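Local coordinates for protein rhamnosidase B (Bacillus sp., PDB 2OKX) that hydrolyses terminal alpha-L-rhamnosyl residues as a member of glycoside hydrolase family 78, a family that acts with inversion at the anomeric carbon, at residues Y348-R352 with W622-I626; D670-L674 with T735-L740; W679-D683 with H697-F701; D683-I687 with V796-S800; P690-T696 with Y748-A754. One frame throughout, in Å; residues are numbered along the deposited sequence.

How the contacts relate
Contact 1 joins the D2 region to the six-hairpin glycosidase region, setting a loop of the former against the loop before helix 627-644; contacts 2 to 5 all lie within the glycosidase region. Contacts 1, 3 and 5 are buried, whereas contacts 2 and 4 are only partly so. Contacts 3 and 4 share Asp683, contacts 3 and 5 take up the successive elements strand 694-695 and helix 696-715, and Trp679 of contact 3 packs on Trp622 of contact 1. Their chemistry differs: carboxylate, imidazole and ordered water between the two regions, apolar packing in contact 2, a leucine over a histidine in contact 3, a gripped aspartate in contact 4, backbone pairing in contact 5.

Contact 1. Residues Y348-R352 with W622-I626; sequences YIDHR and WSSVI
His351 stands on edge to Ser623 and presents a face to Val625. Its CG lies between the backbone N and the carbonyl carbon (chi1 57°), which swings the imidazole across to the other loop. There His351 NE2 donates to Ser623 OG at 2.7 Å, almost exactly in the ring plane, and the same hydroxyl is also bonded to Glu610. Val625 CG2 sits over one face, 4.0 Å from the His351 ring centroid in a CH-pi contact, while Ile349 CG2 lies against the opposite face, so the ring is clamped from both sides. The carboxylate of Asp350 faces the backbone beyond. Asp350 OD2 accepts from Val625 N at 3.1 Å on the syn side, somewhat out of the carboxylate plane, and Asp350 OD1 lies a very short 2.5 Å from Ser624 OG, a hydroxyl that Asp616 also binds. With Asp350 cut back to alanine, the Val625 amide would probably lose its acceptor and Ser624 OG one of its two carboxylate neighbours. Between the loops, a water donates to Tyr348 O and Ser623 O and accepts from Asp350 N and from Trp622 NE1 at 2.8 Å, fixing the indole's polar edge. A type I turn, closed by Arg352 N to Ile349 O, places Asp350 and His351 side by side. The arrangement is consistent with an interdomain seam: a loop following strand 345-347 of the D2 region docks on the loop that leads into helix 627-644 of the (alpha/alpha)6 barrel.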
# COMPACT_ATOMS: atom_id res chain seq x y z
N TYR A 348 -10.37 -18.61 -0.62
CA TYR A 348 -9.89 -18.59 -1.99
C TYR A 348 -8.39 -18.43 -2.16
O TYR A 348 -7.80 -17.43 -1.75
CB TYR A 348 -10.61 -17.49 -2.76
CG TYR A 348 -10.24 -17.41 -4.23
CD1 TYR A 348 -10.44 -18.50 -5.08
CD2 TYR A 348 -9.71 -16.24 -4.77
CE1 TYR A 348 -10.12 -18.42 -6.43
CE2 TYR A 348 -9.38 -16.16 -6.12
CZ TYR A 348 -9.59 -17.25 -6.94
OH TYR A 348 -9.28 -17.17 -8.28
N ILE A 349 -7.77 -19.44 -2.77
CA ILE A 349 -6.34 -19.43 -3.06
C ILE A 349 -6.34 -19.43 -4.59
O ILE A 349 -6.57 -20.47 -5.21
CB ILE A 349 -5.64 -20.71 -2.55
CG1 ILE A 349 -5.93 -20.91 -1.07
CG2 ILE A 349 -4.14 -20.60 -2.79
CD1 ILE A 349 -5.47 -19.79 -0.17
N ASP A 350 -6.08 -18.27 -5.19
CA ASP A 350 -6.12 -18.12 -6.64
C ASP A 350 -5.23 -19.00 -7.50
O ASP A 350 -5.40 -19.03 -8.72
CB ASP A 350 -5.94 -16.65 -7.03
CG ASP A 350 -4.60 -16.07 -6.58
OD1 ASP A 350 -4.56 -14.85 -6.34
OD2 ASP A 350 -3.61 -16.82 -6.50
N HIS A 351 -4.29 -19.73 -6.90
CA HIS A 351 -3.42 -20.60 -7.69
C HIS A 351 -3.60 -22.08 -7.35
O HIS A 351 -2.83 -22.93 -7.80
CB HIS A 351 -1.95 -20.19 -7.52
CG HIS A 351 -1.48 -20.18 -6.10
ND1 HIS A 351 -0.73 -21.20 -5.56
CD2 HIS A 351 -1.65 -19.28 -5.11
CE1 HIS A 351 -0.44 -20.92 -4.30
NE2 HIS A 351 -0.99 -19.76 -4.00
N ARG A 352 -4.64 -22.38 -6.57
CA ARG A 352 -4.94 -23.76 -6.19
C ARG A 352 -6.44 -24.01 -6.28
O ARG A 352 -7.25 -23.15 -5.93
CB ARG A 352 -4.47 -24.04 -4.76
CG ARG A 352 -2.97 -24.02 -4.57
CD ARG A 352 -2.65 -24.06 -3.09
NE ARG A 352 -1.23 -23.92 -2.83
CZ ARG A 352 -0.72 -23.64 -1.63
NH1 ARG A 352 -1.53 -23.46 -0.59
NH2 ARG A 352 0.59 -23.53 -1.47
N TRP A 622 -1.32 -13.46 2.12
CA TRP A 622 -2.24 -13.70 1.01
C TRP A 622 -1.48 -14.53 -0.02
O TRP A 622 -0.62 -14.00 -0.73
CB TRP A 622 -2.73 -12.39 0.36
CG TRP A 622 -3.63 -12.63 -0.85
CD1 TRP A 622 -4.31 -13.78 -1.16
CD2 TRP A 622 -3.96 -11.68 -1.89
NE1 TRP A 622 -5.05 -13.60 -2.30
CE2 TRP A 622 -4.86 -12.33 -2.77
CE3 TRP A 622 -3.60 -10.35 -2.15
CZ2 TRP A 622 -5.39 -11.69 -3.90
CZ3 TRP A 622 -4.13 -9.71 -3.27
CH2 TRP A 622 -5.02 -10.39 -4.13
N SER A 623 -1.78 -15.82 -0.07
CA SER A 623 -1.12 -16.72 -1.01
C SER A 623 -1.76 -16.47 -2.36
O SER A 623 -2.78 -17.07 -2.71
CB SER A 623 -1.32 -18.17 -0.58
OG SER A 623 -0.58 -19.05 -1.40
N SER A 624 -1.15 -15.56 -3.12
CA SER A 624 -1.64 -15.18 -4.44
C SER A 624 -0.50 -15.16 -5.44
O SER A 624 0.61 -14.75 -5.11
CB SER A 624 -2.30 -13.80 -4.36
OG SER A 624 -2.69 -13.35 -5.64
N VAL A 625 -0.79 -15.58 -6.66
CA VAL A 625 0.21 -15.61 -7.71
C VAL A 625 -0.26 -14.96 -9.00
O VAL A 625 -1.39 -15.16 -9.44
CB VAL A 625 0.63 -17.07 -8.07
CG1 VAL A 625 1.51 -17.07 -9.32
CG2 VAL A 625 1.38 -17.71 -6.91
N ILE A 626 0.62 -14.17 -9.60
CA ILE A 626 0.37 -13.53 -10.88
C ILE A 626 1.62 -13.85 -11.68
O ILE A 626 2.70 -13.32 -11.40
CB ILE A 626 0.20 -12.01 -10.76
CG1 ILE A 626 -1.03 -11.67 -9.92
CG2 ILE A 626 0.06 -11.40 -12.15
CD1 ILE A 626 -1.29 -10.18 -9.76
O HOH W 1 -5.59 -16.26 -3.07
O HOH W 2 -2.95 -17.26 -9.48

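Contact 2. Residues D670-L674 with T735-L740; sequences DSGLL and TINAVL
Leu673 drives the apolar part of this contact, spreading its two methyls over the last turn of helix 723-739. Leu673 CD2 meets Thr735 CG2 at 3.4 Å, closer than usual for two carbons, and touches Ile736 CG1 at 3.9 Å. Leu673 CD1 points the other way along the helix, to Val739 CG1 at 4.1 Å, with Leu740 CG a little farther off. The leucine chain runs obliquely to Thr735, Ile736 and Val739, wedging between residues one turn apart rather than lying along any one of them. Ile694 and Asn699 also touch Leu673, which is buried. This is loop-on-helix packing in the (alpha/alpha)6 barrel of the glycosidase domain: the loop that follows helix 647-665 closes over the end of a helix more than sixty residues later in the chain. Between polar and apolar groups, Ser671 O approaches Thr735 CG2 at 3.1 Å, and Gly672 O lies near the same methyl. Thr735 OG1, anti to the carbonyl carbon (chi1 -57°), is bonded back to Leu731 O of its own helix, which leaves CG2 as the branch turned to the loop. Hydrogen bonding shapes the loop from within. Ser671 OG accepts from Leu673 N at 3.3 Å in an ST turn and is also bonded to Asp669. Gly672 makes the bend with a positive phi of 82°, where a CB would jam against the preceding carbonyl. Leu674 N then bonds to Asn699 OD1 on helix 696-715.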
# COMPACT_ATOMS: atom_id res chain seq x y z
N ASP A 670 0.32 -30.03 -23.81
CA ASP A 670 0.33 -30.55 -25.18
C ASP A 670 0.42 -29.48 -26.26
O ASP A 670 1.24 -29.59 -27.18
CB ASP A 670 -0.93 -31.39 -25.41
CG ASP A 670 -0.95 -32.64 -24.56
OD1 ASP A 670 -1.99 -33.33 -24.55
OD2 ASP A 670 0.08 -32.93 -23.92
N SER A 671 -0.43 -28.47 -26.16
CA SER A 671 -0.45 -27.39 -27.14
C SER A 671 0.92 -26.72 -27.24
O SER A 671 1.22 -26.05 -28.22
CB SER A 671 -1.49 -26.34 -26.75
OG SER A 671 -1.14 -25.72 -25.52
N GLY A 672 1.74 -26.90 -26.21
CA GLY A 672 3.06 -26.30 -26.19
C GLY A 672 2.96 -24.85 -25.73
O GLY A 672 3.87 -24.05 -25.96
N LEU A 673 1.86 -24.52 -25.07
CA LEU A 673 1.62 -23.17 -24.57
C LEU A 673 1.37 -23.19 -23.06
O LEU A 673 0.95 -24.20 -22.50
CB LEU A 673 0.41 -22.55 -25.27
CG LEU A 673 0.51 -22.37 -26.79
CD1 LEU A 673 -0.85 -21.97 -27.35
CD2 LEU A 673 1.56 -21.31 -27.12
N LEU A 674 1.63 -22.06 -22.42
CA LEU A 674 1.42 -21.94 -20.98
C LEU A 674 -0.08 -21.95 -20.70
O LEU A 674 -0.80 -21.06 -21.13
CB LEU A 674 2.04 -20.64 -20.45
CG LEU A 674 1.92 -20.41 -18.94
CD1 LEU A 674 2.67 -21.50 -18.20
CD2 LEU A 674 2.48 -19.03 -18.59
N THR A 735 5.49 -21.76 -31.15
CA THR A 735 4.13 -22.23 -30.91
C THR A 735 3.19 -21.03 -30.82
O THR A 735 2.08 -21.05 -31.36
CB THR A 735 4.04 -23.03 -29.59
OG1 THR A 735 4.95 -24.13 -29.64
CG2 THR A 735 2.63 -23.56 -29.39
N ILE A 736 3.65 -19.97 -30.16
CA ILE A 736 2.85 -18.76 -30.02
C ILE A 736 2.53 -18.19 -31.40
O ILE A 736 1.37 -17.90 -31.70
CB ILE A 736 3.60 -17.69 -29.18
CG1 ILE A 736 3.78 -18.20 -27.75
CG2 ILE A 736 2.82 -16.39 -29.19
CD1 ILE A 736 4.59 -17.28 -26.86
N ASN A 737 3.55 -18.02 -32.23
CA ASN A 737 3.36 -17.48 -33.57
C ASN A 737 2.52 -18.42 -34.44
O ASN A 737 1.82 -17.97 -35.35
CB ASN A 737 4.72 -17.25 -34.25
CG ASN A 737 5.38 -15.95 -33.81
OD1 ASN A 737 4.82 -14.87 -33.98
ND2 ASN A 737 6.58 -16.06 -33.25
N ALA A 738 2.60 -19.71 -34.15
CA ALA A 738 1.86 -20.71 -34.91
C ALA A 738 0.39 -20.83 -34.51
O ALA A 738 -0.46 -21.13 -35.34
CB ALA A 738 2.54 -22.07 -34.77
N VAL A 739 0.10 -20.59 -33.23
CA VAL A 739 -1.26 -20.72 -32.73
C VAL A 739 -2.00 -19.42 -32.42
O VAL A 739 -3.08 -19.17 -32.95
CB VAL A 739 -1.28 -21.59 -31.45
CG1 VAL A 739 -2.72 -21.82 -30.99
CG2 VAL A 739 -0.58 -22.92 -31.71
N LEU A 740 -1.41 -18.61 -31.55
CA LEU A 740 -2.03 -17.36 -31.10
C LEU A 740 -2.14 -16.20 -32.09
O LEU A 740 -2.65 -15.14 -31.73
CB LEU A 740 -1.34 -16.89 -29.83
CG LEU A 740 -1.46 -17.92 -28.69
CD1 LEU A 740 -0.66 -17.47 -27.48
CD2 LEU A 740 -2.93 -18.10 -28.34

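Contact 3. Residues W679-D683 with H697-F701; sequences WNLLD and HQNLF
Leu682 places CB over the face of the His697 imidazole: Leu682 CB stands above the ring centre, 3.5 Å from the His697 centroid and 12° off the normal, a close CH-pi contact. Leu682 CD2 continues past the ring to His697 CB at 3.6 Å, the two side chains sliding by in opposite directions. The other methyl, Leu682 CD1, meets the edge of Phe701 at Phe701 CE1, 4.0 Å away. At its own edge the imidazole finds Asn680 O, 3.3 Å from His697 CE1. Next to it, the Asn680 side chain lies against Gln698, and a water donates to Leu681 O and to Gln698 OE1 at 2.8 Å. A second shell holds these groups in place. Gln689 OE1 is bonded to His697 NE2, fixing the ring's rotation under the leucine; Asn628 of helix 627-644 touches His697, Gln698 and Phe701, and Phe632 meets Phe701 edge-to-face. An inverse gamma turn centred on Asn680, closed by a weak Leu681 N to Trp679 O bond, bends the loop; beyond it Leu682 points to the helix and Leu681 away. The arrangement is a connecting loop packed on the first turn of helix 696-715 in the (alpha/alpha)6-barrel domain.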
# COMPACT_ATOMS: atom_id res chain seq x y z
N TRP A 679 -4.76 -16.28 -11.49
CA TRP A 679 -4.92 -14.86 -11.78
C TRP A 679 -3.93 -14.49 -12.89
O TRP A 679 -2.78 -14.16 -12.62
CB TRP A 679 -4.64 -14.05 -10.51
CG TRP A 679 -5.13 -12.64 -10.53
CD1 TRP A 679 -5.92 -12.05 -11.48
CD2 TRP A 679 -4.88 -11.64 -9.53
NE1 TRP A 679 -6.18 -10.74 -11.13
CE2 TRP A 679 -5.55 -10.46 -9.95
CE3 TRP A 679 -4.16 -11.62 -8.33
CZ2 TRP A 679 -5.51 -9.28 -9.20
CZ3 TRP A 679 -4.12 -10.44 -7.59
CH2 TRP A 679 -4.80 -9.29 -8.03
N ASN A 680 -4.40 -14.57 -14.13
CA ASN A 680 -3.57 -14.28 -15.31
C ASN A 680 -3.70 -12.82 -15.71
O ASN A 680 -4.13 -12.50 -16.83
CB ASN A 680 -4.02 -15.18 -16.46
CG ASN A 680 -4.09 -16.64 -16.06
OD1 ASN A 680 -5.01 -17.36 -16.47
ND2 ASN A 680 -3.12 -17.08 -15.27
N LEU A 681 -3.30 -11.93 -14.81
CA LEU A 681 -3.40 -10.50 -15.02
C LEU A 681 -2.22 -9.80 -15.67
O LEU A 681 -1.08 -10.27 -15.63
CB LEU A 681 -3.66 -9.82 -13.67
CG LEU A 681 -3.76 -8.29 -13.66
CD1 LEU A 681 -5.10 -7.88 -14.25
CD2 LEU A 681 -3.62 -7.75 -12.24
N LEU A 682 -2.52 -8.65 -16.27
CA LEU A 682 -1.52 -7.79 -16.88
C LEU A 682 -1.92 -6.33 -16.67
O LEU A 682 -1.20 -5.57 -16.02
CB LEU A 682 -1.36 -8.05 -18.38
CG LEU A 682 -0.39 -7.05 -19.04
CD1 LEU A 682 0.95 -7.09 -18.32
CD2 LEU A 682 -0.22 -7.36 -20.51
N ASP A 683 -3.08 -5.94 -17.20
CA ASP A 683 -3.55 -4.55 -17.09
C ASP A 683 -5.00 -4.42 -16.62
O ASP A 683 -5.78 -5.37 -16.71
CB ASP A 683 -3.40 -3.87 -18.45
CG ASP A 683 -3.52 -2.36 -18.37
OD1 ASP A 683 -3.74 -1.73 -19.43
OD2 ASP A 683 -3.40 -1.81 -17.26
N HIS A 697 -0.56 -12.66 -23.35
CA HIS A 697 0.46 -11.80 -22.75
C HIS A 697 1.45 -12.50 -21.81
O HIS A 697 2.65 -12.26 -21.90
CB HIS A 697 -0.16 -10.57 -22.07
CG HIS A 697 -1.10 -10.87 -20.95
ND1 HIS A 697 -0.72 -11.59 -19.83
CD2 HIS A 697 -2.39 -10.51 -20.74
CE1 HIS A 697 -1.73 -11.65 -18.98
NE2 HIS A 697 -2.76 -11.00 -19.51
N GLN A 698 0.98 -13.38 -20.92
CA GLN A 698 1.91 -14.06 -20.03
C GLN A 698 2.72 -15.14 -20.74
O GLN A 698 3.78 -15.54 -20.28
CB GLN A 698 1.21 -14.63 -18.79
CG GLN A 698 -0.06 -15.42 -19.04
CD GLN A 698 -0.71 -15.86 -17.74
OE1 GLN A 698 -0.83 -15.08 -16.80
NE2 GLN A 698 -1.13 -17.12 -17.67
N ASN A 699 2.20 -15.62 -21.86
CA ASN A 699 2.93 -16.63 -22.63
C ASN A 699 4.13 -15.92 -23.24
O ASN A 699 5.25 -16.45 -23.26
CB ASN A 699 2.03 -17.21 -23.73
CG ASN A 699 1.37 -18.50 -23.31
OD1 ASN A 699 1.96 -19.58 -23.43
ND2 ASN A 699 0.14 -18.41 -22.80
N LEU A 700 3.90 -14.70 -23.73
CA LEU A 700 4.95 -13.89 -24.33
C LEU A 700 6.01 -13.50 -23.31
O LEU A 700 7.21 -13.57 -23.59
CB LEU A 700 4.33 -12.63 -24.95
CG LEU A 700 3.37 -12.85 -26.13
CD1 LEU A 700 2.61 -11.58 -26.42
CD2 LEU A 700 4.16 -13.31 -27.36
N PHE A 701 5.59 -13.09 -22.12
CA PHE A 701 6.53 -12.70 -21.09
C PHE A 701 7.34 -13.89 -20.57
O PHE A 701 8.46 -13.72 -20.09
CB PHE A 701 5.81 -11.99 -19.93
CG PHE A 701 5.64 -10.51 -20.14
CD1 PHE A 701 4.41 -9.89 -19.93
CD2 PHE A 701 6.73 -9.72 -20.53
CE1 PHE A 701 4.26 -8.52 -20.11
CE2 PHE A 701 6.58 -8.34 -20.72
CZ PHE A 701 5.34 -7.74 -20.50
O HOH W 3 0.23 -12.84 -15.40

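Contact 4. Residues D683-I687 with V796-S800; sequences DWAPI and VQIGS
The Asp683 carboxylate is gripped by three donors, two of them from segment 796-800. Asp683 OD2 takes the hydroxyl proton of Ser800 OG at 2.7 Å and, within its own loop, a weak bond from Trp684 N. Asp683 OD1 takes the amide of Gly799 N at 2.9 Å in a nearly straight bond (166°). Both partners across the contact come from the syn side, both tilted somewhat out of the carboxylate plane. With CG anti to the backbone N (chi1 -166°), the acid reaches straight across to the neighbouring loop. Gly799 is a tight fit: a CB there would fall 2.3 Å from Trp684 O. Trp684 O is instead tied to Gly799 O through a water that donates to both. Farther along, the contact turns apolar. Val796 CG1 settles among Pro686 CD at 3.8 Å, Ala685 CB at 4.0 Å and, more loosely, Ile687 CG1, while its CG2 lies near Pro686 O. Gln765 of helix 764-772 touches Asp683, Ala685 and Ile687 from outside the pair. Two glycerols, probably from the crystallisation liquor, bond to segment 796-800: one to Gln797 OE1 and Ile798 N, the other to Ile798 O. Ser800 is the N-cap of helix 801-813, with OG weakly bonded to Met803 N, and Asp683 holds this cap: two loops of the (alpha/alpha)6 barrel are thus joined at a helix start.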
# COMPACT_ATOMS: atom_id res chain seq x y z
N ASP A 683 -3.08 -5.94 -17.20
CA ASP A 683 -3.55 -4.55 -17.09
C ASP A 683 -5.00 -4.42 -16.62
O ASP A 683 -5.78 -5.37 -16.71
CB ASP A 683 -3.40 -3.87 -18.45
CG ASP A 683 -3.52 -2.36 -18.37
OD1 ASP A 683 -3.74 -1.73 -19.43
OD2 ASP A 683 -3.40 -1.81 -17.26
N TRP A 684 -5.36 -3.24 -16.13
CA TRP A 684 -6.73 -2.99 -15.67
C TRP A 684 -7.53 -2.48 -16.86
O TRP A 684 -7.83 -1.29 -16.97
CB TRP A 684 -6.75 -1.94 -14.54
CG TRP A 684 -6.09 -2.40 -13.26
CD1 TRP A 684 -5.01 -1.84 -12.65
CD2 TRP A 684 -6.47 -3.53 -12.46
NE1 TRP A 684 -4.69 -2.55 -11.51
CE2 TRP A 684 -5.57 -3.59 -11.37
CE3 TRP A 684 -7.49 -4.49 -12.54
CZ2 TRP A 684 -5.65 -4.57 -10.38
CZ3 TRP A 684 -7.57 -5.47 -11.56
CH2 TRP A 684 -6.65 -5.50 -10.49
N ALA A 685 -7.86 -3.40 -17.77
CA ALA A 685 -8.61 -3.07 -18.97
C ALA A 685 -9.36 -4.32 -19.43
O ALA A 685 -9.03 -5.43 -19.01
CB ALA A 685 -7.67 -2.59 -20.06
N PRO A 686 -10.37 -4.15 -20.30
CA PRO A 686 -11.20 -5.22 -20.84
C PRO A 686 -10.46 -6.28 -21.66
O PRO A 686 -10.99 -6.80 -22.64
CB PRO A 686 -12.22 -4.47 -21.70
CG PRO A 686 -12.32 -3.15 -21.04
CD PRO A 686 -10.88 -2.84 -20.74
N ILE A 687 -9.23 -6.59 -21.26
CA ILE A 687 -8.44 -7.61 -21.94
C ILE A 687 -9.08 -8.97 -21.67
O ILE A 687 -9.53 -9.22 -20.55
CB ILE A 687 -6.98 -7.66 -21.41
CG1 ILE A 687 -6.23 -6.39 -21.80
CG2 ILE A 687 -6.26 -8.89 -21.94
CD1 ILE A 687 -4.84 -6.30 -21.21
N VAL A 796 -8.75 -3.13 -27.59
CA VAL A 796 -8.89 -2.73 -26.20
C VAL A 796 -7.71 -1.77 -26.01
O VAL A 796 -6.63 -2.01 -26.53
CB VAL A 796 -8.73 -3.94 -25.25
CG1 VAL A 796 -8.67 -3.47 -23.80
CG2 VAL A 796 -9.90 -4.90 -25.43
N GLN A 797 -7.92 -0.68 -25.28
CA GLN A 797 -6.87 0.31 -25.07
C GLN A 797 -6.15 0.15 -23.73
O GLN A 797 -6.64 -0.53 -22.82
CB GLN A 797 -7.45 1.72 -25.17
CG GLN A 797 -8.14 2.01 -26.50
CD GLN A 797 -7.20 1.90 -27.69
OE1 GLN A 797 -6.14 2.52 -27.71
NE2 GLN A 797 -7.60 1.13 -28.69
N ILE A 798 -4.99 0.79 -23.60
CA ILE A 798 -4.20 0.74 -22.38
C ILE A 798 -5.00 1.40 -21.26
O ILE A 798 -5.50 2.52 -21.42
CB ILE A 798 -2.85 1.48 -22.56
CG1 ILE A 798 -1.97 0.71 -23.55
CG2 ILE A 798 -2.14 1.62 -21.21
CD1 ILE A 798 -0.63 1.36 -23.81
N GLY A 799 -5.12 0.71 -20.13
CA GLY A 799 -5.91 1.25 -19.03
C GLY A 799 -5.17 1.83 -17.83
O GLY A 799 -5.81 2.34 -16.91
N SER A 800 -3.84 1.76 -17.83
CA SER A 800 -3.09 2.30 -16.70
C SER A 800 -1.71 2.79 -17.14
O SER A 800 -1.15 2.29 -18.12
CB SER A 800 -2.90 1.24 -15.62
OG SER A 800 -2.03 0.21 -16.09
O HOH W 4 -8.07 1.29 -15.60

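Contact 5. Residues P690-T696 with Y748-A754; sequences PNEGIVT and YIDCIHA
Ile694 and Ile752 lie side by side on one face of a short antiparallel strand pair, edge strand 694-695 with the central strand 747-752 of a three-stranded sheet in the glycosidase domain. Their CB atoms are 3.9 Å apart and they form the hydrogen-bonded pair: Ile752 N donates to Ile694 O at 2.8 Å, and Ile694 N returns a bond to Ile752 O. Val695 and Cys751, the non-hydrogen-bonded pair, face the other way, with Cys751 SG against Pro690 CD at 3.5 Å. Thr696, first residue of helix 696-715, extends the pairing through Thr696 N to Asp750 O, at 2.9 Å. Thr696 OG1, set beside the backbone N (chi1 -53°), turns to Ile749 O at a very short and therefore doubtful 2.4 Å. At the other end Glu692 OE2, whose exact place is less sure, accepts from Ala754 N and His753 ND1, carboxylate and ring planes 70° apart. Losing the imidazole of His753 to an alanine would probably leave Glu692 without its ring N-H partner and open a gap beside Pro690 CG and Cys751 SG. That SG lies 3.8 Å above the imidazole plane of His753, offset toward the rim.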
# COMPACT_ATOMS: atom_id res chain seq x y z
N PRO A 690 -8.88 -14.38 -19.01
CA PRO A 690 -9.59 -15.22 -18.04
C PRO A 690 -8.65 -16.03 -17.15
O PRO A 690 -7.52 -16.34 -17.53
CB PRO A 690 -10.44 -16.12 -18.93
CG PRO A 690 -9.54 -16.33 -20.11
CD PRO A 690 -9.02 -14.93 -20.37
N ASN A 691 -9.12 -16.36 -15.95
CA ASN A 691 -8.32 -17.16 -15.02
C ASN A 691 -8.31 -18.57 -15.59
O ASN A 691 -7.77 -19.50 -14.99
CB ASN A 691 -8.97 -17.17 -13.64
CG ASN A 691 -9.17 -15.78 -13.07
OD1 ASN A 691 -8.20 -15.06 -12.82
ND2 ASN A 691 -10.42 -15.39 -12.88
N GLU A 692 -8.91 -18.71 -16.77
CA GLU A 692 -9.04 -19.98 -17.47
C GLU A 692 -7.78 -20.67 -17.97
O GLU A 692 -7.05 -21.26 -17.18
CB GLU A 692 -10.00 -19.81 -18.66
CG GLU A 692 -11.43 -19.49 -18.26
CD GLU A 692 -12.34 -19.36 -19.47
OE1 GLU A 692 -13.55 -19.09 -19.28
OE2 GLU A 692 -11.85 -19.51 -20.60
N GLY A 693 -7.53 -20.59 -19.27
CA GLY A 693 -6.38 -21.27 -19.82
C GLY A 693 -5.18 -20.53 -20.37
O GLY A 693 -4.33 -20.05 -19.61
N ILE A 694 -5.10 -20.45 -21.69
CA ILE A 694 -3.98 -19.81 -22.38
C ILE A 694 -4.12 -18.31 -22.63
O ILE A 694 -4.79 -17.88 -23.57
CB ILE A 694 -3.73 -20.50 -23.75
CG1 ILE A 694 -3.63 -22.01 -23.55
CG2 ILE A 694 -2.44 -19.98 -24.36
CD1 ILE A 694 -3.49 -22.79 -24.85
N VAL A 695 -3.47 -17.52 -21.78
CA VAL A 695 -3.51 -16.07 -21.92
C VAL A 695 -2.23 -15.66 -22.65
O VAL A 695 -1.12 -15.91 -22.18
CB VAL A 695 -3.59 -15.38 -20.55
CG1 VAL A 695 -3.67 -13.87 -20.73
CG2 VAL A 695 -4.81 -15.89 -19.79
N THR A 696 -2.39 -15.02 -23.80
CA THR A 696 -1.26 -14.63 -24.63
C THR A 696 -0.18 -13.77 -23.98
O THR A 696 1.00 -14.13 -24.02
CB THR A 696 -1.74 -13.93 -25.92
OG1 THR A 696 -2.70 -14.76 -26.59
CG2 THR A 696 -0.57 -13.69 -26.87
N TYR A 748 -2.09 -10.72 -32.55
CA TYR A 748 -2.24 -11.85 -31.65
C TYR A 748 -3.55 -11.75 -30.87
O TYR A 748 -3.95 -10.66 -30.47
CB TYR A 748 -1.08 -11.93 -30.66
CG TYR A 748 0.28 -12.05 -31.32
CD1 TYR A 748 0.93 -10.93 -31.83
CD2 TYR A 748 0.91 -13.29 -31.42
CE1 TYR A 748 2.18 -11.03 -32.43
CE2 TYR A 748 2.16 -13.41 -32.02
CZ TYR A 748 2.79 -12.28 -32.52
OH TYR A 748 4.03 -12.39 -33.11
N ILE A 749 -4.20 -12.89 -30.67
CA ILE A 749 -5.45 -12.93 -29.93
C ILE A 749 -5.14 -12.86 -28.43
O ILE A 749 -4.08 -13.30 -27.99
CB ILE A 749 -6.23 -14.24 -30.21
CG1 ILE A 749 -5.42 -15.44 -29.72
CG2 ILE A 749 -6.51 -14.36 -31.70
CD1 ILE A 749 -6.15 -16.77 -29.87
N ASP A 750 -6.06 -12.29 -27.66
CA ASP A 750 -5.85 -12.16 -26.22
C ASP A 750 -5.66 -13.50 -25.52
O ASP A 750 -4.83 -13.61 -24.61
CB ASP A 750 -7.00 -11.40 -25.57
CG ASP A 750 -6.74 -9.91 -25.49
OD1 ASP A 750 -5.68 -9.46 -25.97
OD2 ASP A 750 -7.60 -9.19 -24.94
N CYS A 751 -6.41 -14.51 -25.93
CA CYS A 751 -6.29 -15.81 -25.28
C CYS A 751 -7.07 -16.93 -25.96
O CYS A 751 -7.72 -16.74 -26.99
CB CYS A 751 -6.80 -15.71 -23.84
SG CYS A 751 -8.61 -15.56 -23.74
N ILE A 752 -6.96 -18.11 -25.35
CA ILE A 752 -7.66 -19.31 -25.77
C ILE A 752 -8.31 -19.78 -24.47
O ILE A 752 -7.62 -20.14 -23.52
CB ILE A 752 -6.71 -20.41 -26.28
CG1 ILE A 752 -6.08 -19.99 -27.60
CG2 ILE A 752 -7.47 -21.72 -26.45
CD1 ILE A 752 -5.16 -21.04 -28.20
N HIS A 753 -9.64 -19.75 -24.44
CA HIS A 753 -10.38 -20.15 -23.26
C HIS A 753 -10.22 -21.62 -22.90
O HIS A 753 -9.69 -22.41 -23.68
CB HIS A 753 -11.85 -19.80 -23.45
CG HIS A 753 -12.11 -18.32 -23.52
ND1 HIS A 753 -12.20 -17.53 -22.40
CD2 HIS A 753 -12.25 -17.49 -24.58
CE1 HIS A 753 -12.38 -16.27 -22.77
NE2 HIS A 753 -12.41 -16.22 -24.09
N ALA A 754 -10.68 -21.97 -21.70
CA ALA A 754 -10.59 -23.34 -21.21
C ALA A 754 -11.25 -24.35 -22.15
O ALA A 754 -10.73 -25.44 -22.35
CB ALA A 754 -11.21 -23.43 -19.82